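Local atomic coordinates of nodulation fucosyltransferase NodZ (Bradyrhizobium sp., PDB entry 2HHC), a protein that belongs to the NodZ family of nodulation fucosyltransferases, placed in the GT-B clan of glycosyltransferase-like folds. Residues A[200-203]-A[204-208]; A[105-108]-A[109-112]. All coordinates share one frame; numbering follows the deposited sequence.

Interaction 1. Residues A[200-203]-A[204-208]; sequences QVCM and AIRKA
C202 and R206 meet one turn apart on helix 192-209, which lies against the six-stranded sheet built round strands 170-176 and 279-283 in this GT-B clan protein. The guanidinium of R206 folds back over C202: CB of C202 sits over one of its faces, toward the rim, with R206 NH1 3.6 Å from that CB. CG beside the backbone N (chi1 -66°) and an extended run on to NE carry the group there, back toward the start of the helix. R206 also touches a crystal neighbour, so lattice contact may help to hold this pose. F236 packs on both residues from a neighbouring loop.

Next round the helix, V201 and I205 lie side by side and point the same way; methyl V201 CG1 rests 3.9 Å from I205 CD1. V201 also touches F283, and I205 touches I281, so this pair faces the sheet. A204 leans on I281 and L311.

The backbone makes the regular alpha-helical hydrogen bonds, A204 N to Q200 O, I205 N to V201 O, R206 N to C202 O (2.9 Å) and K207 N to M203 O. R206 CG also lies close to one of these acceptors, 3.2 Å from C202 O.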
loop_
_atom_site.group_PDB
_atom_site.type_symbol
_atom_site.label_atom_id
_atom_site.label_comp_id
_atom_site.label_asym_id
_atom_site.label_seq_id
_atom_site.Cartn_x
_atom_site.Cartn_y
_atom_site.Cartn_z
ATOM N N GLN A 200 20.944 -10.949 8.432
ATOM C CA GLN A 200 20.326 -11.207 7.125
ATOM C C GLN A 200 20.205 -9.944 6.304
ATOM O O GLN A 200 20.514 -9.957 5.123
ATOM C CB GLN A 200 18.949 -11.869 7.319
ATOM C CG GLN A 200 19.074 -13.249 7.804
ATOM C CD GLN A 200 17.756 -13.958 7.993
ATOM O OE1 GLN A 200 16.705 -13.333 8.158
ATOM N NE2 GLN A 200 17.811 -15.288 7.948
ATOM N N VAL A 201 19.770 -8.852 6.921
ATOM C CA VAL A 201 19.726 -7.570 6.302
ATOM C C VAL A 201 21.086 -7.119 5.820
ATOM O O VAL A 201 21.225 -6.582 4.740
ATOM C CB VAL A 201 19.140 -6.489 7.274
ATOM C CG1 VAL A 201 19.306 -5.099 6.721
ATOM C CG2 VAL A 201 17.630 -6.799 7.557
ATOM N N CYS A 202 22.101 -7.346 6.643
ATOM C CA CYS A 202 23.441 -7.012 6.213
ATOM C C CYS A 202 23.874 -7.814 5.004
ATOM O O CYS A 202 24.511 -7.238 4.120
ATOM C CB CYS A 202 24.474 -7.147 7.328
ATOM S SG CYS A 202 24.222 -5.960 8.696
ATOM N N MET A 203 23.590 -9.114 4.996
ATOM C CA MET A 203 23.895 -9.957 3.834
ATOM C C MET A 203 23.206 -9.443 2.567
ATOM O O MET A 203 23.806 -9.434 1.484
ATOM C CB MET A 203 23.375 -11.397 4.041
ATOM C CG MET A 203 23.727 -12.104 5.338
ATOM S SD MET A 203 23.168 -13.816 5.209
ATOM C CE MET A 203 21.992 -14.113 6.490
ATOM N N ALA A 204 21.943 -9.039 2.686
ATOM C CA ALA A 204 21.200 -8.493 1.546
ATOM C C ALA A 204 21.849 -7.210 1.058
ATOM O O ALA A 204 21.970 -7.003 -0.154
ATOM C CB ALA A 204 19.748 -8.251 1.904
ATOM N N ILE A 205 22.246 -6.323 1.982
ATOM C CA ILE A 205 22.892 -5.078 1.579
ATOM C C ILE A 205 24.222 -5.332 0.878
ATOM O O ILE A 205 24.508 -4.731 -0.143
ATOM C CB ILE A 205 23.008 -4.094 2.772
ATOM C CG1 ILE A 205 21.619 -3.634 3.259
ATOM C CG2 ILE A 205 23.831 -2.858 2.399
ATOM C CD1 ILE A 205 21.674 -2.915 4.575
ATOM N N ARG A 206 25.030 -6.249 1.410
ATOM C CA ARG A 206 26.297 -6.611 0.771
ATOM C C ARG A 206 26.046 -7.116 -0.670
ATOM O O ARG A 206 26.783 -6.735 -1.602
ATOM C CB ARG A 206 27.068 -7.623 1.631
ATOM C CG ARG A 206 27.508 -7.003 2.948
ATOM C CD ARG A 206 28.232 -7.917 3.915
ATOM N NE ARG A 206 28.516 -7.152 5.147
ATOM C CZ ARG A 206 28.193 -7.484 6.390
ATOM N NH1 ARG A 206 27.681 -8.684 6.684
ATOM N NH2 ARG A 206 28.464 -6.622 7.366
ATOM N N LYS A 207 25.020 -7.954 -0.844
ATOM C CA LYS A 207 24.669 -8.499 -2.162
ATOM C C LYS A 207 24.295 -7.393 -3.110
ATOM O O LYS A 207 24.783 -7.341 -4.253
ATOM C CB LYS A 207 23.567 -9.577 -2.049
ATOM C CG LYS A 207 22.981 -10.083 -3.411
ATOM C CD LYS A 207 21.978 -11.207 -3.134
ATOM C CE LYS A 207 21.282 -11.741 -4.394
ATOM N NZ LYS A 207 22.177 -12.539 -5.252
ATOM N N ALA A 208 23.458 -6.482 -2.645
ATOM C CA ALA A 208 23.030 -5.358 -3.455
ATOM C C ALA A 208 24.201 -4.461 -3.834
ATOM O O ALA A 208 24.270 -3.964 -4.971
ATOM C CB ALA A 208 21.982 -4.533 -2.695
#

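Interaction 2. Residues A[105-108]-A[109-112]; sequences FRER and DELT
R108 and D109, neighbours on helix 101-116, lie side by side and join in a salt bridge that uses one carboxylate oxygen. This is the helix of the beta-alpha-beta unit between strands 84-85 and 125-128, and E110 and L111 touch F85 of the first strand. The guanidinium comes side-on, R108 NE and NH2 each 3.1 Å from D109 OD1, and that oxygen lies in the guanidinium plane. The carboxylate is turned instead, its plane 43° from that of the guanidinium, and both nitrogens reach OD1 from the same face. The arginine chain bends at chi3 (66°), which carries the guanidinium back until the centre of one face lies against CA of F105.

R106 and E110, one turn apart, also run alongside each other, but here the arginine's aliphatic part does the touching: E110 OE2 lies 3.0 Å from R106 CG. The charged ends stay apart, R106 NE and E110 OE2 being 5.0 Å from each other, and the R106 guanidinium turns to E102 and Q103. E107 sends its carboxylate elsewhere, to R99, Q103 and W89.

T112 lies one turn on from R108. Its OG1 donates to R108 O at 2.7 Å while its backbone N bonds to the same oxygen, the two arriving from opposite faces of the carbonyl plane. OG1 sits beside the backbone N (chi1 -64°), which turns it back along the helix; it is also hydrogen-bonded to R135 NE.

R108 and D109 thus probably offset much of each other's charge, OD1 taking two N-H groups, whereas R106 and E107 probably find their counter-charges in E102 and R99.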
loop_
_atom_site.group_PDB
_atom_site.type_symbol
_atom_site.label_atom_id
_atom_site.label_comp_id
_atom_site.label_asym_id
_atom_site.label_seq_id
_atom_site.Cartn_x
_atom_site.Cartn_y
_atom_site.Cartn_z
ATOM N N PHE A 105 -12.160 -12.942 6.609
ATOM C CA PHE A 105 -11.501 -13.915 5.690
ATOM C C PHE A 105 -12.494 -14.617 4.751
ATOM O O PHE A 105 -12.223 -14.775 3.570
ATOM C CB PHE A 105 -10.676 -14.955 6.426
ATOM C CG PHE A 105 -9.546 -14.376 7.249
ATOM C CD1 PHE A 105 -8.984 -13.167 6.922
ATOM C CD2 PHE A 105 -9.099 -15.040 8.389
ATOM C CE1 PHE A 105 -7.965 -12.622 7.674
ATOM C CE2 PHE A 105 -8.048 -14.487 9.162
ATOM C CZ PHE A 105 -7.499 -13.269 8.774
ATOM N N ARG A 106 -13.652 -14.959 5.276
ATOM C CA ARG A 106 -14.741 -15.490 4.460
ATOM C C ARG A 106 -15.109 -14.486 3.369
ATOM O O ARG A 106 -15.310 -14.859 2.203
ATOM C CB ARG A 106 -15.910 -15.778 5.395
ATOM C CG ARG A 106 -17.211 -16.224 4.810
ATOM C CD ARG A 106 -18.156 -16.600 5.969
ATOM N NE ARG A 106 -17.447 -17.451 6.936
ATOM C CZ ARG A 106 -17.356 -17.300 8.276
ATOM N NH1 ARG A 106 -17.947 -16.325 8.948
ATOM N NH2 ARG A 106 -16.688 -18.219 8.984
ATOM N N GLU A 107 -15.182 -13.205 3.712
ATOM C CA GLU A 107 -15.534 -12.231 2.710
ATOM C C GLU A 107 -14.455 -12.038 1.671
ATOM O O GLU A 107 -14.752 -11.905 0.499
ATOM C CB GLU A 107 -15.921 -10.887 3.363
ATOM C CG GLU A 107 -17.229 -11.010 4.139
ATOM C CD GLU A 107 -17.679 -9.740 4.835
ATOM O OE1 GLU A 107 -17.325 -8.647 4.394
ATOM O OE2 GLU A 107 -18.450 -9.851 5.810
ATOM N N ARG A 108 -13.184 -12.066 2.057
ATOM C CA ARG A 108 -12.113 -12.078 1.063
ATOM C C ARG A 108 -12.367 -13.171 0.040
ATOM O O ARG A 108 -12.214 -12.972 -1.163
ATOM C CB ARG A 108 -10.779 -12.282 1.774
ATOM C CG ARG A 108 -9.545 -12.409 0.860
ATOM C CD ARG A 108 -8.373 -12.936 1.620
ATOM N NE ARG A 108 -8.723 -14.307 2.005
ATOM C CZ ARG A 108 -8.391 -14.990 3.121
ATOM N NH1 ARG A 108 -7.578 -14.496 4.057
ATOM N NH2 ARG A 108 -8.861 -16.203 3.293
ATOM N N ASP A 109 -12.695 -14.354 0.535
ATOM C CA ASP A 109 -12.880 -15.498 -0.347
ATOM C C ASP A 109 -14.128 -15.355 -1.209
ATOM O O ASP A 109 -14.110 -15.709 -2.388
ATOM C CB ASP A 109 -12.969 -16.758 0.451
ATOM C CG ASP A 109 -11.664 -17.110 1.143
ATOM O OD1 ASP A 109 -10.618 -16.517 0.803
ATOM O OD2 ASP A 109 -11.710 -18.002 2.014
ATOM N N GLU A 110 -15.198 -14.836 -0.620
ATOM C CA GLU A 110 -16.446 -14.606 -1.342
ATOM C C GLU A 110 -16.235 -13.576 -2.441
ATOM O O GLU A 110 -16.725 -13.743 -3.562
ATOM C CB GLU A 110 -17.530 -14.153 -0.357
ATOM C CG GLU A 110 -17.970 -15.281 0.518
ATOM C CD GLU A 110 -18.772 -14.919 1.725
ATOM O OE1 GLU A 110 -19.188 -13.794 1.861
ATOM O OE2 GLU A 110 -19.052 -15.839 2.534
ATOM N N LEU A 111 -15.495 -12.528 -2.145
ATOM C CA LEU A 111 -15.219 -11.490 -3.148
ATOM C C LEU A 111 -14.323 -12.030 -4.273
ATOM O O LEU A 111 -14.515 -11.720 -5.436
ATOM C CB LEU A 111 -14.558 -10.295 -2.480
ATOM C CG LEU A 111 -15.480 -9.439 -1.589
ATOM C CD1 LEU A 111 -14.629 -8.566 -0.703
ATOM C CD2 LEU A 111 -16.438 -8.585 -2.456
ATOM N N THR A 112 -13.362 -12.870 -3.897
ATOM C CA THR A 112 -12.435 -13.460 -4.855
ATOM C C THR A 112 -13.217 -14.287 -5.870
ATOM O O THR A 112 -13.037 -14.120 -7.086
ATOM C CB THR A 112 -11.382 -14.303 -4.116
ATOM O OG1 THR A 112 -10.618 -13.432 -3.284
ATOM C CG2 THR A 112 -10.424 -14.949 -5.088
#

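How the interactions relate
Interactions 1 and 2 each lie within a single helix, but the two helices are associated with different sheets of the protein. The 105-112 turn belongs to a beta-alpha-beta unit between strands 84-85 and 125-128, in the sheet that also holds strand 6-10; the 200-208 turn packs on the sheet that holds strands 170-176 and 279-283. Their centres are 37 Å apart and their nearest atoms about 24 Å, so they do not touch. A bound phosphate ion, probably from the crystallisation liquor, lies about 3 Å from the R106 side chain in interaction 2. Interaction 1 has no salt bridge across its segments, while interaction 2 has one, R108 with D109.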